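Local coordinates for cytosolic iron-sulfur protein assembly protein 1 (Saccharomyces cerevisiae, PDB 2HES), which is an essential component of the cytosolic iron-sulfur protein assembly machinery, required for the maturation of extramitochondrial iron-sulfur proteins, at residues L27-T32 with G319-W324; Y120-C125 with E141-I146. All coordinates share one frame; numbering follows the deposited sequence.

In the fold
Both contacts belong to one seven-bladed WD40 beta-propeller, but one joins two blades and the other lies within one. In interaction 1, strand 26-31 of the first repeat faces strand 320-325 of the last, next to the place where strand 5-11 from the N-terminus completes the final blade and closes the ring. Interaction 2 stays inside a single blade, where strands 121-126 and 144-149 meet past the intervening strand 131-135. Along the chain it is nested within the long loop closed by interaction 1. The centres of the two contacts lie about 25 Å apart, with nearest atoms about 12 Å apart, and the centre of interaction 2 sits about 17 Å from the chain's centre against about 13 Å for interaction 1.

Interaction 1 (L27-T32 with G319-W324); sequences LATGST and GIVNFW
Leu27 and Val321 reach toward each other tip to tip across the seam between the first and last blades of the WD40 propeller. Their strands belong to different sheets: the axes of the short segments stay 10.1 Å apart and run at 143°, so side chains alone bridge the gap and no hydrogen bond joins the two segments. One methyl of Leu27, CD2, carries its part of the contact. With CG trans to the backbone N (chi1 -169°), this methyl meets Val321 CG1 at 4.0 Å. Leu27 CD2 also lies 4.1 Å from Phe323 CZ, at the far end of a ring that comes from the opposite direction and meets it obliquely. Within its own strand, Val321 CG1 sits over one face of the Phe323 ring, 3.5 Å above the plane and displaced toward the rim, and Leu27 CD2 touches both members of this pair. The ring also meets that of Phe46, with planes at about 40°, and touches strand 5-11, the N-terminal strand that completes this last blade. Val321 also packs against Ile17 and Phe20 of the first blade, and all four touching residues are buried. Beside it, Thr29 divides its two branches: OG1 is hydrogen-bonded to Tyr13 OH and Lys37 O, while its methyl CG2 faces Val321 CG2 at 4.3 Å.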
# COMPACT_ATOMS: atom_id res chain seq x y z
N LEU A 27 6.81 8.23 -9.95
CA LEU A 27 5.73 7.27 -9.66
C LEU A 27 5.93 5.99 -10.48
O LEU A 27 5.95 6.03 -11.72
CB LEU A 27 4.33 7.88 -9.95
CG LEU A 27 3.09 7.11 -9.46
CD1 LEU A 27 2.92 7.22 -7.92
CD2 LEU A 27 1.81 7.55 -10.21
N ALA A 28 6.11 4.84 -9.81
CA ALA A 28 6.09 3.51 -10.48
C ALA A 28 4.66 2.96 -10.47
O ALA A 28 4.00 3.12 -9.49
CB ALA A 28 7.01 2.54 -9.75
N THR A 29 4.20 2.32 -11.54
CA THR A 29 2.83 1.73 -11.60
C THR A 29 2.77 0.25 -12.05
O THR A 29 3.65 -0.20 -12.78
CB THR A 29 1.93 2.56 -12.56
OG1 THR A 29 2.42 2.43 -13.92
CG2 THR A 29 1.91 4.01 -12.15
N GLY A 30 1.72 -0.47 -11.65
CA GLY A 30 1.53 -1.86 -12.01
C GLY A 30 0.10 -2.08 -12.48
O GLY A 30 -0.82 -1.44 -11.97
N SER A 31 -0.07 -2.96 -13.46
CA SER A 31 -1.35 -3.22 -14.10
C SER A 31 -1.48 -4.71 -14.46
O SER A 31 -0.57 -5.49 -14.19
CB SER A 31 -1.41 -2.35 -15.37
OG SER A 31 -2.42 -2.80 -16.24
N THR A 32 -2.60 -5.12 -15.07
CA THR A 32 -2.78 -6.51 -15.49
C THR A 32 -1.67 -6.90 -16.48
O THR A 32 -1.40 -8.07 -16.69
CB THR A 32 -4.20 -6.77 -16.04
OG1 THR A 32 -5.14 -6.51 -14.99
CG2 THR A 32 -4.38 -8.22 -16.47
N GLY A 319 -7.25 2.34 -16.35
CA GLY A 319 -5.84 2.46 -16.77
C GLY A 319 -5.29 3.87 -16.66
O GLY A 319 -4.22 4.18 -17.22
N ILE A 320 -5.99 4.72 -15.92
CA ILE A 320 -5.63 6.10 -15.74
C ILE A 320 -5.09 6.35 -14.33
O ILE A 320 -5.61 5.79 -13.35
CB ILE A 320 -6.86 7.04 -16.04
CG1 ILE A 320 -7.23 6.98 -17.53
CG2 ILE A 320 -6.63 8.46 -15.57
CD1 ILE A 320 -8.21 8.07 -17.98
N VAL A 321 -4.07 7.18 -14.23
CA VAL A 321 -3.72 7.78 -12.95
C VAL A 321 -4.20 9.22 -12.95
O VAL A 321 -3.70 10.06 -13.73
CB VAL A 321 -2.19 7.75 -12.65
CG1 VAL A 321 -1.91 8.44 -11.33
CG2 VAL A 321 -1.69 6.34 -12.62
N ASN A 322 -5.19 9.52 -12.11
CA ASN A 322 -5.58 10.91 -11.93
C ASN A 322 -4.80 11.55 -10.79
O ASN A 322 -4.62 10.95 -9.72
CB ASN A 322 -7.09 11.01 -11.70
CG ASN A 322 -7.90 10.64 -12.91
OD1 ASN A 322 -8.75 9.74 -12.87
ND2 ASN A 322 -7.64 11.33 -14.01
N PHE A 323 -4.36 12.78 -11.01
CA PHE A 323 -3.63 13.54 -10.02
C PHE A 323 -4.52 14.68 -9.60
O PHE A 323 -5.01 15.44 -10.45
CB PHE A 323 -2.34 14.11 -10.59
CG PHE A 323 -1.35 13.07 -10.98
CD1 PHE A 323 -0.44 12.58 -10.04
CD2 PHE A 323 -1.34 12.55 -12.27
CE1 PHE A 323 0.48 11.60 -10.40
CE2 PHE A 323 -0.42 11.57 -12.65
CZ PHE A 323 0.50 11.10 -11.70
N TRP A 324 -4.74 14.78 -8.28
CA TRP A 324 -5.68 15.73 -7.73
C TRP A 324 -5.01 16.68 -6.76
O TRP A 324 -4.08 16.30 -6.03
CB TRP A 324 -6.82 15.03 -6.98
CG TRP A 324 -7.41 13.88 -7.71
CD1 TRP A 324 -6.95 12.60 -7.70
CD2 TRP A 324 -8.58 13.89 -8.54
NE1 TRP A 324 -7.76 11.80 -8.46
CE2 TRP A 324 -8.77 12.57 -9.00
CE3 TRP A 324 -9.50 14.88 -8.94
CZ2 TRP A 324 -9.82 12.21 -9.85
CZ3 TRP A 324 -10.54 14.53 -9.78
CH2 TRP A 324 -10.70 13.20 -10.23

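Interaction 2 (Y120-C125 with E141-I146)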
# COMPACT_ATOMS: atom_id res chain seq x y z
N TYR A 120 16.32 -2.19 4.50
CA TYR A 120 16.91 -3.53 4.55
C TYR A 120 15.96 -4.71 4.44
O TYR A 120 16.41 -5.81 4.21
CB TYR A 120 17.70 -3.70 5.80
CG TYR A 120 18.88 -2.82 5.90
CD1 TYR A 120 19.79 -2.69 4.83
CD2 TYR A 120 19.13 -2.12 7.08
CE1 TYR A 120 20.91 -1.86 4.94
CE2 TYR A 120 20.25 -1.32 7.20
CZ TYR A 120 21.13 -1.19 6.13
OH TYR A 120 22.23 -0.36 6.27
N TYR A 121 14.67 -4.48 4.64
CA TYR A 121 13.73 -5.60 4.65
C TYR A 121 12.68 -5.33 3.60
O TYR A 121 12.24 -4.20 3.43
CB TYR A 121 13.05 -5.70 6.02
CG TYR A 121 13.97 -6.08 7.13
CD1 TYR A 121 14.76 -7.23 7.05
CD2 TYR A 121 14.03 -5.31 8.29
CE1 TYR A 121 15.61 -7.59 8.12
CE2 TYR A 121 14.87 -5.65 9.35
CZ TYR A 121 15.65 -6.79 9.25
OH TYR A 121 16.48 -7.13 10.31
N LEU A 122 12.39 -6.37 2.84
CA LEU A 122 11.33 -6.39 1.88
C LEU A 122 10.36 -7.48 2.32
O LEU A 122 10.72 -8.65 2.44
CB LEU A 122 11.89 -6.68 0.47
CG LEU A 122 10.84 -6.84 -0.63
CD1 LEU A 122 10.20 -5.52 -0.88
CD2 LEU A 122 11.46 -7.41 -1.97
N ALA A 123 9.12 -7.07 2.61
CA ALA A 123 8.03 -8.01 2.90
C ALA A 123 7.23 -8.32 1.64
O ALA A 123 6.98 -7.43 0.82
CB ALA A 123 7.09 -7.38 3.91
N THR A 124 6.83 -9.58 1.51
CA THR A 124 5.97 -9.96 0.40
C THR A 124 4.74 -10.69 0.96
O THR A 124 4.82 -11.35 2.01
CB THR A 124 6.70 -10.81 -0.67
OG1 THR A 124 6.98 -12.13 -0.19
CG2 THR A 124 8.00 -10.07 -1.20
N CYS A 125 3.60 -10.58 0.29
CA CYS A 125 2.43 -11.34 0.77
C CYS A 125 1.72 -11.94 -0.41
O CYS A 125 1.95 -11.54 -1.56
CB CYS A 125 1.46 -10.51 1.61
SG CYS A 125 0.68 -9.20 0.67
N GLU A 141 21.22 -6.01 -3.89
CA GLU A 141 21.49 -7.01 -4.93
C GLU A 141 21.04 -8.45 -4.63
O GLU A 141 20.56 -9.14 -5.51
CB GLU A 141 22.98 -6.98 -5.28
CG GLU A 141 23.47 -5.60 -5.72
CD GLU A 141 24.91 -5.56 -6.22
OE1 GLU A 141 25.61 -6.60 -6.16
OE2 GLU A 141 25.33 -4.48 -6.68
N GLU A 142 21.22 -8.90 -3.39
CA GLU A 142 20.94 -10.29 -3.00
C GLU A 142 19.92 -10.31 -1.87
O GLU A 142 19.95 -9.43 -1.02
CB GLU A 142 22.21 -10.99 -2.51
CG GLU A 142 23.36 -11.05 -3.51
CD GLU A 142 24.47 -11.99 -3.05
OE1 GLU A 142 24.43 -13.18 -3.41
OE2 GLU A 142 25.36 -11.54 -2.28
N TYR A 143 19.06 -11.31 -1.87
CA TYR A 143 17.96 -11.38 -0.89
C TYR A 143 17.99 -12.70 -0.09
O TYR A 143 18.10 -13.79 -0.66
CB TYR A 143 16.61 -11.08 -1.59
CG TYR A 143 16.58 -9.63 -2.06
CD1 TYR A 143 15.93 -8.64 -1.32
CD2 TYR A 143 17.26 -9.23 -3.22
CE1 TYR A 143 15.95 -7.31 -1.72
CE2 TYR A 143 17.29 -7.91 -3.62
CZ TYR A 143 16.63 -6.95 -2.88
OH TYR A 143 16.66 -5.63 -3.29
N GLU A 144 17.94 -12.56 1.23
CA GLU A 144 17.93 -13.71 2.14
C GLU A 144 16.58 -13.79 2.82
O GLU A 144 16.16 -12.83 3.42
CB GLU A 144 18.98 -13.51 3.23
CG GLU A 144 19.11 -14.73 4.11
CD GLU A 144 20.08 -14.53 5.25
OE1 GLU A 144 20.96 -13.65 5.15
OE2 GLU A 144 19.97 -15.25 6.26
N CYS A 145 15.93 -14.94 2.76
CA CYS A 145 14.64 -15.07 3.41
C CYS A 145 14.86 -15.29 4.88
O CYS A 145 15.48 -16.29 5.28
CB CYS A 145 13.82 -16.22 2.83
SG CYS A 145 12.26 -16.34 3.69
N ILE A 146 14.39 -14.36 5.71
CA ILE A 146 14.66 -14.54 7.13
C ILE A 146 13.46 -15.04 7.95
O ILE A 146 13.61 -15.55 9.07
CB ILE A 146 15.23 -13.30 7.76
CG1 ILE A 146 14.31 -12.12 7.54
CG2 ILE A 146 16.62 -13.00 7.22
CD1 ILE A 146 14.51 -11.02 8.57
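Tyr121 and Ile146 touch across the third strand of a WD40 blade, since strand 131-135 runs between the second strand, 121-126, and the outermost, 144-149. Tyr121 CB starts out pointing away from segment 141-146 and is 6.1 Å from Ile146 CD1. The torsion at chi1 -67° then sets CG opposite the carbonyl carbon and brings the ring back toward segment 141-146, where the side chain also touches Glu135 of the intervening strand. From CG outward one side of the ring closes in: Tyr121 CD1 is 4.1 Å from Ile146 CD1, and CE1 is nearest of all at 3.6 Å. Past that point the gap widens again, with Tyr121 CZ 4.4 Å from the same methyl. At the tip, OH makes a weak hydrogen bond to Asp185 OD1 in the next blade, whose Trp161 the tyrosine also touches. Ile146 comes across at about a right angle and meets the ring obliquely; its CG1 lies between the backbone N and the carbonyl carbon (chi1 56°), and CD1 extends from there to the ring.

The other face of the blade carries a looser pair, Leu122 CD2 and Tyr143 CE1 at 4.5 Å. Both residues pack on Trp115, and Tyr143 also touches Ile84 of the preceding blade, while its OH is hydrogen-bonded to Gly140 O. No hydrogen bond joins the two segments, so the contact is apolar on both faces, and the hydroxyls of Tyr121, weakly, and of Tyr143 find polar partners outside the two segments.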